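Long-range contact in methanogen homoaconitase large subunit (Methanocaldococcus jannaschii, PDB 4KP2), which forms the large subunit of an iron-sulfur hydro-lyase that converts (R)-homocitrate to homoisocitrate by way of cis-homoaconitate: residues Asp69-Phe81 / Ala99-Lys113. Sequence-based numbering, arbitrary orientation.
Sequences DSVWNPDKIVVAF and ALEFVKRFGIKNFHK
Val79 sits among Phe102, Val103, Ile108 and Phe111 at the heart of a beta-alpha-beta unit of this aconitase-family enzyme, in which helix 90-106 links strand 77-80 to strand 111-112, the outermost strand within this chain of a parallel sheet, and packs over one face of it. Its CG2 meets the edge of the Phe102 ring, 4.0 Å from CE2, while CG1, anti to the backbone N (chi1 179°), touches Phe111 CD1 at 3.6 Å. Beside it the CD1 end of Ile108 lies across Ile77, nearest to its CB and CG2. Further along, Phe111 turns its edge onto a face of Phe81 in a T-shaped stack, ring centroids 5.0 Å apart and planes at 78°. Phe81 CZ also reaches Ala99 CB on the helix, 3.6 Å away; an alanine in place of Phe81 would probably leave the Phe111 edge without its aromatic face and open a gap beside the Ala99 methyl. At the other end of the contact, Phe106 is sandwiched: Val71 CG1 makes a CH-pi contact 3.8 Å from the ring centroid, and Arg105 CG covers the opposite face. Helix 57-67 closes the core, touching Val71, Val79 and Phe102. Gly107, with positive phi, turns the chain out of the helix. The parallel pairing then follows: Val79 N donates to Asn110 O, His112 N to Val79 O and Phe81 N to His112 O. On the sheet face bearing Ala80 and His112, the imidazole NE2 hydrogen-bonds Tyr127. At the polar margin, Asn110 ND2 gives a weak bond to Ile77 O (3.4 Å) and lies 2.6 Å from Asp75 O.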
# COMPACT_ATOMS: atom_id res chain seq x y z
N ASP A 69 22.56 -14.20 -25.78
CA ASP A 69 21.27 -14.73 -26.20
C ASP A 69 20.82 -15.83 -25.24
O ASP A 69 19.87 -16.56 -25.53
CB ASP A 69 21.36 -15.27 -27.63
CG ASP A 69 22.55 -16.19 -27.83
OD1 ASP A 69 23.57 -16.00 -27.14
OD2 ASP A 69 22.46 -17.09 -28.69
N SER A 70 21.51 -15.94 -24.11
CA SER A 70 21.20 -16.96 -23.12
C SER A 70 21.79 -16.61 -21.76
O SER A 70 22.81 -15.93 -21.68
CB SER A 70 21.73 -18.32 -23.58
OG SER A 70 23.14 -18.29 -23.70
N VAL A 71 21.13 -17.07 -20.70
CA VAL A 71 21.67 -16.93 -19.36
C VAL A 71 22.50 -18.17 -19.03
O VAL A 71 22.25 -19.25 -19.57
CB VAL A 71 20.56 -16.75 -18.31
CG1 VAL A 71 19.83 -15.43 -18.54
CG2 VAL A 71 19.59 -17.92 -18.34
N TRP A 72 23.47 -18.01 -18.15
CA TRP A 72 24.38 -19.11 -17.84
C TRP A 72 23.75 -20.16 -16.93
O TRP A 72 23.92 -21.35 -17.14
CB TRP A 72 25.70 -18.58 -17.25
CG TRP A 72 25.81 -18.70 -15.76
CD1 TRP A 72 26.46 -19.67 -15.06
CD2 TRP A 72 25.25 -17.81 -14.79
NE1 TRP A 72 26.34 -19.44 -13.71
CE2 TRP A 72 25.60 -18.31 -13.52
CE3 TRP A 72 24.48 -16.64 -14.87
CZ2 TRP A 72 25.22 -17.68 -12.34
CZ3 TRP A 72 24.10 -16.02 -13.69
CH2 TRP A 72 24.47 -16.54 -12.45
N ASN A 73 22.99 -19.70 -15.93
CA ASN A 73 22.37 -20.62 -14.98
C ASN A 73 21.14 -19.99 -14.32
O ASN A 73 21.28 -19.19 -13.40
CB ASN A 73 23.38 -21.05 -13.92
CG ASN A 73 22.93 -22.27 -13.14
OD1 ASN A 73 21.74 -22.47 -12.88
ND2 ASN A 73 23.89 -23.11 -12.76
N PRO A 74 19.94 -20.37 -14.79
CA PRO A 74 18.67 -19.86 -14.27
C PRO A 74 18.49 -20.15 -12.79
O PRO A 74 17.89 -19.34 -12.07
CB PRO A 74 17.63 -20.64 -15.08
CG PRO A 74 18.33 -21.02 -16.34
CD PRO A 74 19.74 -21.29 -15.93
N ASP A 75 18.99 -21.30 -12.33
CA ASP A 75 18.86 -21.69 -10.93
C ASP A 75 19.65 -20.75 -10.01
O ASP A 75 19.31 -20.59 -8.84
CB ASP A 75 19.33 -23.13 -10.73
CG ASP A 75 18.45 -24.13 -11.46
OD1 ASP A 75 17.74 -23.72 -12.40
OD2 ASP A 75 18.47 -25.32 -11.08
N LYS A 76 20.71 -20.15 -10.55
CA LYS A 76 21.54 -19.23 -9.79
C LYS A 76 21.04 -17.79 -9.90
O LYS A 76 21.64 -16.87 -9.34
CB LYS A 76 22.99 -19.31 -10.25
CG LYS A 76 23.87 -20.27 -9.46
CD LYS A 76 23.50 -21.72 -9.71
CE LYS A 76 24.47 -22.65 -9.01
NZ LYS A 76 25.87 -22.43 -9.45
N ILE A 77 19.94 -17.59 -10.63
CA ILE A 77 19.39 -16.26 -10.83
C ILE A 77 18.09 -16.05 -10.05
O ILE A 77 17.21 -16.90 -10.06
CB ILE A 77 19.12 -15.99 -12.33
CG1 ILE A 77 20.41 -16.14 -13.13
CG2 ILE A 77 18.53 -14.60 -12.53
CD1 ILE A 77 20.22 -15.97 -14.62
N VAL A 78 18.00 -14.91 -9.37
CA VAL A 78 16.81 -14.58 -8.59
C VAL A 78 16.22 -13.24 -9.00
O VAL A 78 16.93 -12.24 -9.10
CB VAL A 78 17.12 -14.55 -7.07
CG1 VAL A 78 15.89 -14.11 -6.28
CG2 VAL A 78 17.61 -15.91 -6.60
N VAL A 79 14.92 -13.21 -9.25
CA VAL A 79 14.22 -11.98 -9.60
C VAL A 79 13.09 -11.70 -8.61
O VAL A 79 12.24 -12.57 -8.38
CB VAL A 79 13.66 -12.02 -11.03
CG1 VAL A 79 12.92 -10.73 -11.35
CG2 VAL A 79 14.77 -12.26 -12.03
N ALA A 80 13.07 -10.50 -8.04
CA ALA A 80 12.05 -10.14 -7.07
C ALA A 80 11.58 -8.69 -7.23
O ALA A 80 12.39 -7.77 -7.27
CB ALA A 80 12.57 -10.38 -5.65
N PHE A 81 10.27 -8.51 -7.31
CA PHE A 81 9.68 -7.18 -7.42
C PHE A 81 9.43 -6.61 -6.04
O PHE A 81 8.77 -7.25 -5.21
CB PHE A 81 8.37 -7.23 -8.21
CG PHE A 81 8.52 -7.70 -9.63
CD1 PHE A 81 9.77 -7.77 -10.23
CD2 PHE A 81 7.41 -8.08 -10.37
CE1 PHE A 81 9.91 -8.20 -11.54
CE2 PHE A 81 7.54 -8.51 -11.67
CZ PHE A 81 8.79 -8.57 -12.26
N ALA A 99 10.32 -7.42 -17.32
CA ALA A 99 10.97 -8.33 -16.38
C ALA A 99 10.29 -9.70 -16.42
O ALA A 99 10.94 -10.72 -16.21
CB ALA A 99 10.94 -7.76 -14.98
N LEU A 100 8.99 -9.70 -16.68
CA LEU A 100 8.24 -10.95 -16.80
C LEU A 100 8.67 -11.72 -18.05
O LEU A 100 8.64 -12.95 -18.06
CB LEU A 100 6.74 -10.68 -16.83
CG LEU A 100 6.08 -10.32 -15.49
CD1 LEU A 100 4.61 -10.02 -15.68
CD2 LEU A 100 6.28 -11.45 -14.50
N GLU A 101 9.06 -10.99 -19.09
CA GLU A 101 9.56 -11.61 -20.31
C GLU A 101 10.85 -12.35 -20.02
O GLU A 101 11.03 -13.50 -20.43
CB GLU A 101 9.82 -10.56 -21.39
CG GLU A 101 8.58 -9.80 -21.84
CD GLU A 101 8.86 -8.86 -22.99
OE1 GLU A 101 9.93 -9.00 -23.63
OE2 GLU A 101 8.02 -7.97 -23.26
N PHE A 102 11.75 -11.69 -19.30
CA PHE A 102 13.04 -12.26 -18.91
C PHE A 102 12.86 -13.56 -18.14
O PHE A 102 13.51 -14.56 -18.43
CB PHE A 102 13.82 -11.25 -18.07
CG PHE A 102 15.11 -11.79 -17.51
CD1 PHE A 102 16.25 -11.84 -18.29
CD2 PHE A 102 15.17 -12.24 -16.20
CE1 PHE A 102 17.43 -12.34 -17.78
CE2 PHE A 102 16.35 -12.74 -15.68
CZ PHE A 102 17.48 -12.78 -16.47
N VAL A 103 11.96 -13.54 -17.16
CA VAL A 103 11.68 -14.71 -16.34
C VAL A 103 11.04 -15.82 -17.17
O VAL A 103 11.39 -16.99 -17.04
CB VAL A 103 10.76 -14.36 -15.15
CG1 VAL A 103 10.41 -15.61 -14.35
CG2 VAL A 103 11.43 -13.32 -14.26
N LYS A 104 10.10 -15.44 -18.03
CA LYS A 104 9.39 -16.40 -18.86
C LYS A 104 10.32 -17.02 -19.90
O LYS A 104 10.28 -18.22 -20.15
CB LYS A 104 8.22 -15.72 -19.56
CG LYS A 104 7.12 -16.68 -19.99
CD LYS A 104 6.35 -17.23 -18.80
CE LYS A 104 5.33 -16.23 -18.26
NZ LYS A 104 5.94 -15.14 -17.44
N ARG A 105 11.17 -16.19 -20.50
CA ARG A 105 12.09 -16.63 -21.54
C ARG A 105 13.15 -17.60 -21.02
O ARG A 105 13.30 -18.70 -21.54
CB ARG A 105 12.76 -15.43 -22.20
CG ARG A 105 13.95 -15.79 -23.09
CD ARG A 105 13.51 -16.63 -24.28
NE ARG A 105 14.66 -17.20 -24.99
CZ ARG A 105 15.23 -18.35 -24.68
NH1 ARG A 105 14.76 -19.07 -23.66
NH2 ARG A 105 16.26 -18.80 -25.37
N PHE A 106 13.88 -17.18 -19.99
CA PHE A 106 15.01 -17.95 -19.50
C PHE A 106 14.63 -18.92 -18.39
O PHE A 106 15.50 -19.59 -17.82
CB PHE A 106 16.13 -17.01 -19.04
CG PHE A 106 16.63 -16.10 -20.12
CD1 PHE A 106 17.54 -16.55 -21.06
CD2 PHE A 106 16.19 -14.79 -20.20
CE1 PHE A 106 18.01 -15.71 -22.06
CE2 PHE A 106 16.64 -13.95 -21.20
CZ PHE A 106 17.56 -14.41 -22.13
N GLY A 107 13.34 -19.00 -18.08
CA GLY A 107 12.84 -19.95 -17.11
C GLY A 107 13.37 -19.75 -15.70
O GLY A 107 13.78 -20.70 -15.04
N ILE A 108 13.37 -18.50 -15.25
CA ILE A 108 13.83 -18.18 -13.91
C ILE A 108 12.83 -18.68 -12.87
O ILE A 108 11.84 -18.01 -12.57
CB ILE A 108 14.02 -16.66 -13.72
CG1 ILE A 108 14.90 -16.11 -14.84
CG2 ILE A 108 14.64 -16.37 -12.36
CD1 ILE A 108 16.29 -16.70 -14.89
N LYS A 109 13.08 -19.87 -12.34
CA LYS A 109 12.19 -20.47 -11.35
C LYS A 109 12.22 -19.71 -10.04
O LYS A 109 11.22 -19.63 -9.33
CB LYS A 109 12.56 -21.94 -11.12
CG LYS A 109 12.37 -22.82 -12.34
CD LYS A 109 12.67 -24.28 -12.02
CE LYS A 109 12.45 -25.16 -13.23
NZ LYS A 109 12.73 -26.59 -12.92
N ASN A 110 13.38 -19.13 -9.72
CA ASN A 110 13.53 -18.34 -8.51
C ASN A 110 12.98 -16.93 -8.69
O ASN A 110 13.69 -15.95 -8.47
CB ASN A 110 15.00 -18.27 -8.09
CG ASN A 110 15.61 -19.64 -7.89
OD1 ASN A 110 14.92 -20.59 -7.51
ND2 ASN A 110 16.91 -19.75 -8.14
N PHE A 111 11.72 -16.83 -9.09
CA PHE A 111 11.09 -15.54 -9.31
C PHE A 111 10.08 -15.21 -8.21
O PHE A 111 9.31 -16.08 -7.78
CB PHE A 111 10.41 -15.50 -10.67
CG PHE A 111 9.56 -14.28 -10.89
CD1 PHE A 111 10.13 -13.02 -10.97
CD2 PHE A 111 8.19 -14.40 -11.03
CE1 PHE A 111 9.35 -11.90 -11.18
CE2 PHE A 111 7.40 -13.28 -11.24
CZ PHE A 111 7.98 -12.03 -11.31
N HIS A 112 10.08 -13.96 -7.77
CA HIS A 112 9.16 -13.52 -6.73
C HIS A 112 8.37 -12.29 -7.17
O HIS A 112 8.94 -11.25 -7.47
CB HIS A 112 9.91 -13.24 -5.43
CG HIS A 112 10.53 -14.45 -4.82
ND1 HIS A 112 9.87 -15.25 -3.92
CD2 HIS A 112 11.75 -15.01 -4.99
CE1 HIS A 112 10.65 -16.25 -3.55
NE2 HIS A 112 11.80 -16.12 -4.19
N LYS A 113 7.05 -12.44 -7.20
CA LYS A 113 6.16 -11.37 -7.63
C LYS A 113 6.07 -10.27 -6.59
O LYS A 113 6.74 -10.33 -5.55
CB LYS A 113 4.77 -11.93 -7.91
CG LYS A 113 4.75 -13.08 -8.89
CD LYS A 113 3.47 -13.87 -8.79
CE LYS A 113 2.25 -13.00 -9.04
NZ LYS A 113 0.99 -13.77 -8.89